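Local coordinates for protein toll-like receptor 6, Variable lymphocyte receptor B (Mus musculus, PDB 3A79) that probably pairs with Toll-like receptor 2 on the cell surface to sense microbial diacylated lipopeptides, and is crystallised here as a fusion with a fragment of hagfish variable lymphocyte receptor B, at residues K55-S60 / R79-S84; F297-T302 / A329-K334; K390-V395 / N413-H418. All coordinates share one frame; numbering follows the deposited sequence.

Contact 1: K55-S60 / R79-S84; sequences KALSLS and RVLRLS
Strands 56-58 and 80-82 run parallel in register, their axes 4.7 Å apart and 5° from aligned, with Ala-56, Leu-57 and Ser-58 opposite Val-80, Leu-81 and Arg-82. Lys-55 O takes two backbone donors, Arg-79 N and Val-80 N; the ladder continues with Leu-57 N to Val-80 O, Arg-82 N to Leu-57 O and Leu-59 N to Arg-82 O (2.9 Å). These are neighbouring turns of the leucine-rich repeat solenoid in the Toll-like receptor part of the fusion, carrying the LxL pairs Leu-57/Leu-59 and Leu-81/Leu-83. Leu-57 and Leu-81 lie on one face of the strands, and all four leucines are buried: Leu-57 CG lies 4.3 Å from Leu-81 CD1, and Leu-59 CB is 4.0 Å from Leu-83 CD2. On the other face Ala-56 CB sits against Val-80 CB at 3.7 Å. Two residues on, along the same face, a bend at chi3 (-79°) folds the Arg-82 guanidinium back so that one face lies over Ser-58 OG; NH2 is 3.4 Å from OG, but the angle is too poor for a hydrogen bond. Beyond the strands, Ser-60 OG lies 3.7 Å from Ser-84 OG, which is hydrogen-bonded to Asp-106.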
# COMPACT_ATOMS: atom_id res chain seq x y z
N LYS B 55 -39.43 -0.39 -32.58
CA LYS B 55 -38.61 0.69 -33.11
C LYS B 55 -37.11 0.42 -33.14
O LYS B 55 -36.45 0.75 -34.11
CB LYS B 55 -38.94 2.02 -32.42
CG LYS B 55 -40.36 2.48 -32.72
CD LYS B 55 -40.71 3.82 -32.11
CE LYS B 55 -42.03 4.31 -32.69
NZ LYS B 55 -42.56 5.51 -31.98
N ALA B 56 -36.58 -0.20 -32.09
CA ALA B 56 -35.18 -0.61 -32.09
C ALA B 56 -35.05 -2.13 -31.94
O ALA B 56 -35.41 -2.68 -30.91
CB ALA B 56 -34.42 0.09 -30.98
N LEU B 57 -34.53 -2.79 -32.97
CA LEU B 57 -34.33 -4.24 -32.94
C LEU B 57 -32.85 -4.62 -33.00
O LEU B 57 -32.13 -4.17 -33.89
CB LEU B 57 -35.10 -4.90 -34.09
CG LEU B 57 -34.79 -6.37 -34.43
CD1 LEU B 57 -34.77 -7.23 -33.19
CD2 LEU B 57 -35.80 -6.91 -35.43
N SER B 58 -32.39 -5.42 -32.05
CA SER B 58 -31.03 -5.95 -32.09
C SER B 58 -31.06 -7.45 -32.27
O SER B 58 -31.65 -8.17 -31.48
CB SER B 58 -30.25 -5.60 -30.82
OG SER B 58 -29.00 -6.28 -30.80
N LEU B 59 -30.41 -7.92 -33.33
CA LEU B 59 -30.25 -9.34 -33.57
C LEU B 59 -28.76 -9.65 -33.56
O LEU B 59 -28.31 -10.67 -34.08
CB LEU B 59 -30.90 -9.73 -34.90
CG LEU B 59 -32.40 -9.48 -34.82
CD1 LEU B 59 -33.02 -9.20 -36.17
CD2 LEU B 59 -33.07 -10.66 -34.14
N SER B 60 -28.00 -8.75 -32.93
CA SER B 60 -26.55 -8.83 -32.85
C SER B 60 -26.15 -10.19 -32.32
O SER B 60 -26.93 -10.85 -31.64
CB SER B 60 -26.02 -7.72 -31.94
OG SER B 60 -24.69 -7.98 -31.52
N ARG B 79 -36.57 2.10 -36.49
CA ARG B 79 -35.60 3.18 -36.59
C ARG B 79 -34.21 2.59 -36.49
O ARG B 79 -33.28 3.01 -37.19
CB ARG B 79 -35.78 4.20 -35.47
CG ARG B 79 -37.05 5.02 -35.49
CD ARG B 79 -37.03 6.04 -34.34
NE ARG B 79 -36.98 5.43 -33.00
CZ ARG B 79 -35.87 5.28 -32.26
NH1 ARG B 79 -34.69 5.69 -32.73
NH2 ARG B 79 -35.94 4.70 -31.06
N VAL B 80 -34.06 1.62 -35.61
CA VAL B 80 -32.75 1.05 -35.32
C VAL B 80 -32.73 -0.45 -35.58
O VAL B 80 -33.63 -1.17 -35.17
CB VAL B 80 -32.37 1.32 -33.85
CG1 VAL B 80 -31.10 0.57 -33.47
CG2 VAL B 80 -32.27 2.83 -33.61
N LEU B 81 -31.71 -0.90 -36.30
CA LEU B 81 -31.51 -2.32 -36.55
C LEU B 81 -30.04 -2.64 -36.34
O LEU B 81 -29.19 -2.16 -37.07
CB LEU B 81 -31.95 -2.69 -37.97
CG LEU B 81 -31.60 -4.09 -38.49
CD1 LEU B 81 -32.43 -5.17 -37.82
CD2 LEU B 81 -31.77 -4.13 -40.00
N ARG B 82 -29.74 -3.42 -35.30
CA ARG B 82 -28.36 -3.78 -35.01
C ARG B 82 -28.15 -5.23 -35.41
O ARG B 82 -28.81 -6.12 -34.90
CB ARG B 82 -28.01 -3.51 -33.55
CG ARG B 82 -28.44 -2.11 -33.07
CD ARG B 82 -27.72 -1.62 -31.81
NE ARG B 82 -28.25 -2.20 -30.57
CZ ARG B 82 -27.65 -3.17 -29.87
NH1 ARG B 82 -26.48 -3.67 -30.28
NH2 ARG B 82 -28.22 -3.63 -28.76
N LEU B 83 -27.24 -5.45 -36.34
CA LEU B 83 -27.01 -6.78 -36.89
C LEU B 83 -25.53 -7.12 -36.82
O LEU B 83 -25.07 -8.09 -37.43
CB LEU B 83 -27.51 -6.84 -38.33
CG LEU B 83 -28.95 -7.32 -38.47
CD1 LEU B 83 -29.55 -6.89 -39.80
CD2 LEU B 83 -28.95 -8.84 -38.30
N SER B 84 -24.79 -6.31 -36.07
CA SER B 84 -23.40 -6.59 -35.76
C SER B 84 -23.19 -8.07 -35.45
O SER B 84 -24.08 -8.75 -34.95
CB SER B 84 -22.95 -5.72 -34.59
OG SER B 84 -24.08 -5.21 -33.89

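Contact 2: F297-T302 / A329-K334; sequences FTYSET and AEMNIK
One face of the Tyr-299 ring carries Met-331 CG, 4.0 Å from the centroid and 25° off the ring normal, a CH-pi contact displaced toward the phenol end of the ring. The sulfur follows more obliquely, a Met-aromatic contact with SD 5.3 Å from the centroid, and the extended chain takes CE on to the hydroxyl. In the plane of the Phe-297 ring, at its edge, stands Tyr-299 CD1, while Glu-330 reaches Phe-297 CZ with OE1 at 3.9 Å; ring and carboxylate planes are 68° apart. The Tyr-299 ring also meets that of Trp-274, and its hydroxyl is fixed by a hydrogen bond to Val-327 O. A phenylalanine in its place would probably leave Val-327 O without its phenol partner and take away the hydroxyl against which Met-331 CE rests.

Asn-332 holds the next stretch of loop. Its CG stands between the backbone N and the carbonyl carbon (chi1 62°), which brings the amide to the other segment: ND2 gives a weak but straight hydrogen bond to Ser-300 O (3.3 Å), and OD1 comes to 3.4 Å from Tyr-299 CB while accepting from Trp-274 NE1. Thr-302 CG2 lies beside the same oxygen.

The two loops meet on the helical side of the leucine-rich repeat solenoid, where Phe-297 leans on helices 263-273 and 321-329, Met-331 on Phe-270 and Trp-274, and both Met-331 and Ile-333 touch Leu-307 of strand 306-314.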
# COMPACT_ATOMS: atom_id res chain seq x y z
N PHE B 297 16.02 13.53 -26.61
CA PHE B 297 14.79 14.29 -26.76
C PHE B 297 14.96 15.71 -26.26
O PHE B 297 15.68 15.96 -25.29
CB PHE B 297 13.62 13.60 -26.03
CG PHE B 297 13.81 13.52 -24.54
CD1 PHE B 297 13.21 14.45 -23.70
CD2 PHE B 297 14.59 12.51 -23.99
CE1 PHE B 297 13.39 14.37 -22.33
CE2 PHE B 297 14.78 12.43 -22.63
CZ PHE B 297 14.18 13.36 -21.79
N THR B 298 14.32 16.65 -26.94
CA THR B 298 14.19 18.02 -26.47
C THR B 298 12.75 18.46 -26.69
O THR B 298 12.18 18.21 -27.75
CB THR B 298 15.15 19.02 -27.19
OG1 THR B 298 15.49 18.54 -28.50
CG2 THR B 298 16.43 19.22 -26.38
N TYR B 299 12.17 19.10 -25.69
CA TYR B 299 10.83 19.64 -25.82
C TYR B 299 10.84 21.13 -26.12
O TYR B 299 11.18 21.94 -25.25
CB TYR B 299 10.04 19.38 -24.56
CG TYR B 299 9.84 17.92 -24.33
CD1 TYR B 299 10.45 17.28 -23.27
CD2 TYR B 299 9.06 17.17 -25.19
CE1 TYR B 299 10.28 15.95 -23.06
CE2 TYR B 299 8.88 15.84 -24.99
CZ TYR B 299 9.49 15.23 -23.92
OH TYR B 299 9.31 13.88 -23.71
N SER B 300 10.48 21.48 -27.34
CA SER B 300 10.42 22.87 -27.76
C SER B 300 8.98 23.32 -27.75
O SER B 300 8.08 22.52 -27.53
CB SER B 300 10.99 23.03 -29.16
OG SER B 300 12.12 22.20 -29.36
N GLU B 301 8.77 24.61 -28.01
CA GLU B 301 7.43 25.15 -28.18
C GLU B 301 6.53 24.12 -28.83
O GLU B 301 6.88 23.54 -29.86
CB GLU B 301 7.49 26.40 -29.05
CG GLU B 301 8.21 26.21 -30.39
CD GLU B 301 9.68 26.66 -30.37
OE1 GLU B 301 10.33 26.56 -29.31
OE2 GLU B 301 10.18 27.10 -31.43
N THR B 302 5.37 23.88 -28.23
CA THR B 302 4.45 22.87 -28.74
C THR B 302 3.00 23.32 -28.63
O THR B 302 2.68 24.18 -27.81
CB THR B 302 4.60 21.54 -27.97
OG1 THR B 302 3.57 20.63 -28.38
CG2 THR B 302 4.48 21.78 -26.48
N ALA B 329 8.89 14.03 -17.07
CA ALA B 329 9.06 15.11 -16.10
C ALA B 329 9.45 16.41 -16.79
O ALA B 329 8.94 17.48 -16.45
CB ALA B 329 10.08 14.71 -15.06
N GLU B 330 10.34 16.30 -17.77
CA GLU B 330 10.82 17.46 -18.53
C GLU B 330 9.88 17.91 -19.65
O GLU B 330 10.32 18.58 -20.58
CB GLU B 330 12.21 17.19 -19.13
CG GLU B 330 13.20 16.44 -18.25
CD GLU B 330 14.62 16.49 -18.81
OE1 GLU B 330 15.35 15.47 -18.76
OE2 GLU B 330 15.01 17.57 -19.30
N MET B 331 8.61 17.54 -19.60
CA MET B 331 7.66 17.95 -20.63
C MET B 331 7.14 19.35 -20.35
O MET B 331 6.90 19.71 -19.19
CB MET B 331 6.47 16.98 -20.76
CG MET B 331 6.81 15.67 -21.43
SD MET B 331 5.41 14.54 -21.60
CE MET B 331 6.08 13.48 -22.88
N ASN B 332 6.98 20.14 -21.41
CA ASN B 332 6.55 21.53 -21.27
C ASN B 332 5.11 21.77 -21.69
O ASN B 332 4.80 22.68 -22.46
CB ASN B 332 7.49 22.48 -22.03
CG ASN B 332 7.51 22.21 -23.53
OD1 ASN B 332 7.13 21.13 -23.98
ND2 ASN B 332 7.96 23.20 -24.30
N ILE B 333 4.22 20.95 -21.15
CA ILE B 333 2.79 21.09 -21.37
C ILE B 333 2.12 21.49 -20.06
O ILE B 333 2.76 21.49 -19.02
CB ILE B 333 2.22 19.77 -21.90
CG1 ILE B 333 2.53 18.64 -20.92
CG2 ILE B 333 2.79 19.46 -23.27
CD1 ILE B 333 2.56 17.27 -21.56
N LYS B 334 0.84 21.85 -20.11
CA LYS B 334 0.10 22.25 -18.91
C LYS B 334 -0.48 21.08 -18.13
O LYS B 334 -0.55 21.13 -16.91
CB LYS B 334 -1.00 23.27 -19.24
CG LYS B 334 -0.47 24.71 -19.28
CD LYS B 334 -1.53 25.74 -19.69
CE LYS B 334 -0.85 27.00 -20.24
NZ LYS B 334 -1.76 27.86 -21.07

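Contact 3: K390-V395 / N413-H418; sequences KNFFKV and NSLNSH
With CG anti to its carbonyl carbon (chi1 -71°) and chi2 at 172°, Leu-415 brings CD2 against the turn at 390-395; Val-395 meets it with CG2, the methyl that its own chi1 of -178° sets beside the backbone N. The two methyls, Leu-415 CD2 and Val-395 CG2, are 3.5 Å apart, and CD2 also lies 3.4 Å from Phe-392 N. The other branch, CD1, comes to the edge of the Phe-392 ring. Beside it the Phe-393 ring presents its edge to Ser-417 O, CE1 at 3.6 Å, and has Phe-392 CD2 over one face. Along the backbone, Lys-390 O accepts a weak, bent hydrogen bond from Asn-416 N at 3.2 Å and a CA-H contact from Leu-415 CA. Ser-417 OG takes a hydrogen bond from Thr-441 N and Ser-417 O is bonded to Ser-443 OG, continuing the stacking to the following turn. Outside the two segments, the Lys-390 ammonium pairs with an acidic side chain on the chain of another protein, so this edge also faces the partner subunit. Consecutive loops stacked just past their short parallel strands, with leucine and phenylalanine side chains packed between them, are characteristic of the leucine-rich repeat solenoid of Toll-like receptor ectodomains.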
# COMPACT_ATOMS: atom_id res chain seq x y z
N LYS B 390 2.38 6.77 2.39
CA LYS B 390 2.31 6.32 3.78
C LYS B 390 2.13 7.46 4.79
O LYS B 390 1.13 7.53 5.49
CB LYS B 390 3.56 5.52 4.15
CG LYS B 390 3.30 4.15 4.78
CD LYS B 390 3.27 3.06 3.70
CE LYS B 390 3.65 1.71 4.28
NZ LYS B 390 2.85 1.36 5.51
N ASN B 391 3.12 8.35 4.84
CA ASN B 391 3.25 9.32 5.92
C ASN B 391 2.59 10.68 5.70
O ASN B 391 3.20 11.60 5.16
CB ASN B 391 4.73 9.50 6.26
CG ASN B 391 4.95 10.43 7.44
OD1 ASN B 391 6.07 10.59 7.91
ND2 ASN B 391 3.88 11.03 7.93
N PHE B 392 1.35 10.83 6.18
CA PHE B 392 0.61 12.09 6.08
C PHE B 392 1.44 13.37 6.27
O PHE B 392 1.12 14.40 5.69
CB PHE B 392 -0.56 12.08 7.07
CG PHE B 392 -1.28 13.39 7.17
CD1 PHE B 392 -2.37 13.67 6.35
CD2 PHE B 392 -0.90 14.35 8.11
CE1 PHE B 392 -3.05 14.87 6.46
CE2 PHE B 392 -1.57 15.55 8.22
CZ PHE B 392 -2.65 15.81 7.39
N PHE B 393 2.48 13.32 7.08
CA PHE B 393 3.26 14.52 7.33
C PHE B 393 4.34 14.75 6.28
O PHE B 393 4.76 15.89 6.04
CB PHE B 393 3.85 14.51 8.75
CG PHE B 393 2.81 14.55 9.84
CD1 PHE B 393 2.70 13.51 10.74
CD2 PHE B 393 1.95 15.63 9.95
CE1 PHE B 393 1.75 13.55 11.73
CE2 PHE B 393 1.00 15.67 10.95
CZ PHE B 393 0.90 14.63 11.84
N LYS B 394 4.77 13.66 5.64
CA LYS B 394 5.66 13.78 4.49
C LYS B 394 4.86 14.38 3.32
O LYS B 394 5.36 15.22 2.58
CB LYS B 394 6.28 12.43 4.13
CG LYS B 394 7.77 12.50 3.78
CD LYS B 394 8.28 11.21 3.15
CE LYS B 394 9.73 11.34 2.65
NZ LYS B 394 10.76 11.21 3.72
N VAL B 395 3.60 13.96 3.20
CA VAL B 395 2.68 14.49 2.19
C VAL B 395 2.38 15.99 2.37
O VAL B 395 1.88 16.65 1.46
CB VAL B 395 1.33 13.69 2.19
CG1 VAL B 395 0.37 14.21 1.11
CG2 VAL B 395 1.58 12.20 2.02
N ASN B 413 -5.07 6.23 -0.61
CA ASN B 413 -3.72 5.74 -0.33
C ASN B 413 -3.67 4.95 0.99
O ASN B 413 -4.65 4.31 1.37
CB ASN B 413 -2.72 6.90 -0.31
CG ASN B 413 -2.35 7.38 -1.70
OD1 ASN B 413 -3.13 8.07 -2.37
ND2 ASN B 413 -1.15 7.04 -2.15
N SER B 414 -2.53 5.00 1.68
CA SER B 414 -2.35 4.30 2.95
C SER B 414 -1.84 5.24 4.04
O SER B 414 -0.97 4.87 4.84
CB SER B 414 -1.36 3.14 2.81
OG SER B 414 -1.64 2.37 1.66
N LEU B 415 -2.38 6.45 4.06
CA LEU B 415 -1.93 7.48 4.99
C LEU B 415 -2.25 7.23 6.49
O LEU B 415 -3.21 6.53 6.85
CB LEU B 415 -2.52 8.83 4.58
CG LEU B 415 -1.98 9.50 3.32
CD1 LEU B 415 -2.83 10.74 3.00
CD2 LEU B 415 -0.52 9.87 3.54
N ASN B 416 -1.44 7.82 7.36
CA ASN B 416 -1.69 7.78 8.79
C ASN B 416 -0.87 8.83 9.54
O ASN B 416 0.30 9.06 9.23
CB ASN B 416 -1.42 6.39 9.34
CG ASN B 416 0.04 6.01 9.30
OD1 ASN B 416 0.48 5.35 8.37
ND2 ASN B 416 0.79 6.41 10.32
N SER B 417 -1.51 9.44 10.52
CA SER B 417 -0.91 10.58 11.21
C SER B 417 -0.18 10.18 12.49
O SER B 417 -0.05 10.98 13.41
CB SER B 417 -1.99 11.63 11.49
OG SER B 417 -3.20 11.03 11.90
N HIS B 418 0.31 8.95 12.54
CA HIS B 418 1.04 8.48 13.72
C HIS B 418 2.54 8.79 13.64
O HIS B 418 3.31 8.33 14.47
CB HIS B 418 0.83 6.99 13.94
CG HIS B 418 -0.51 6.65 14.53
ND1 HIS B 418 -1.41 5.81 13.90
CD2 HIS B 418 -1.10 7.04 15.68
CE1 HIS B 418 -2.49 5.70 14.65
NE2 HIS B 418 -2.33 6.44 15.73

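Overall arrangement
From the N terminus, contact 1 comes first and closes an 18-residue loop between two early strands of the solenoid. Contact 2 follows far along the chain, closing 26 residues that include strand 306-314 and most of helix 321-329; contact 3 then closes 17 residues that hold the end of helix 394-397 and strand 407-409. The three lie in series, none nesting in or crossing another. Contact 1 is on the opposite side of the chain's centre from contacts 2 and 3, its centre about 47 Å and 53 Å from theirs, while the centres of those two are about 32 Å apart. Contact 1 joins strands; contact 2 joins loops leading into strands 306-314 and 335-339; contact 3 joins a turn at helix 394-397 to the loop after strand 407-409.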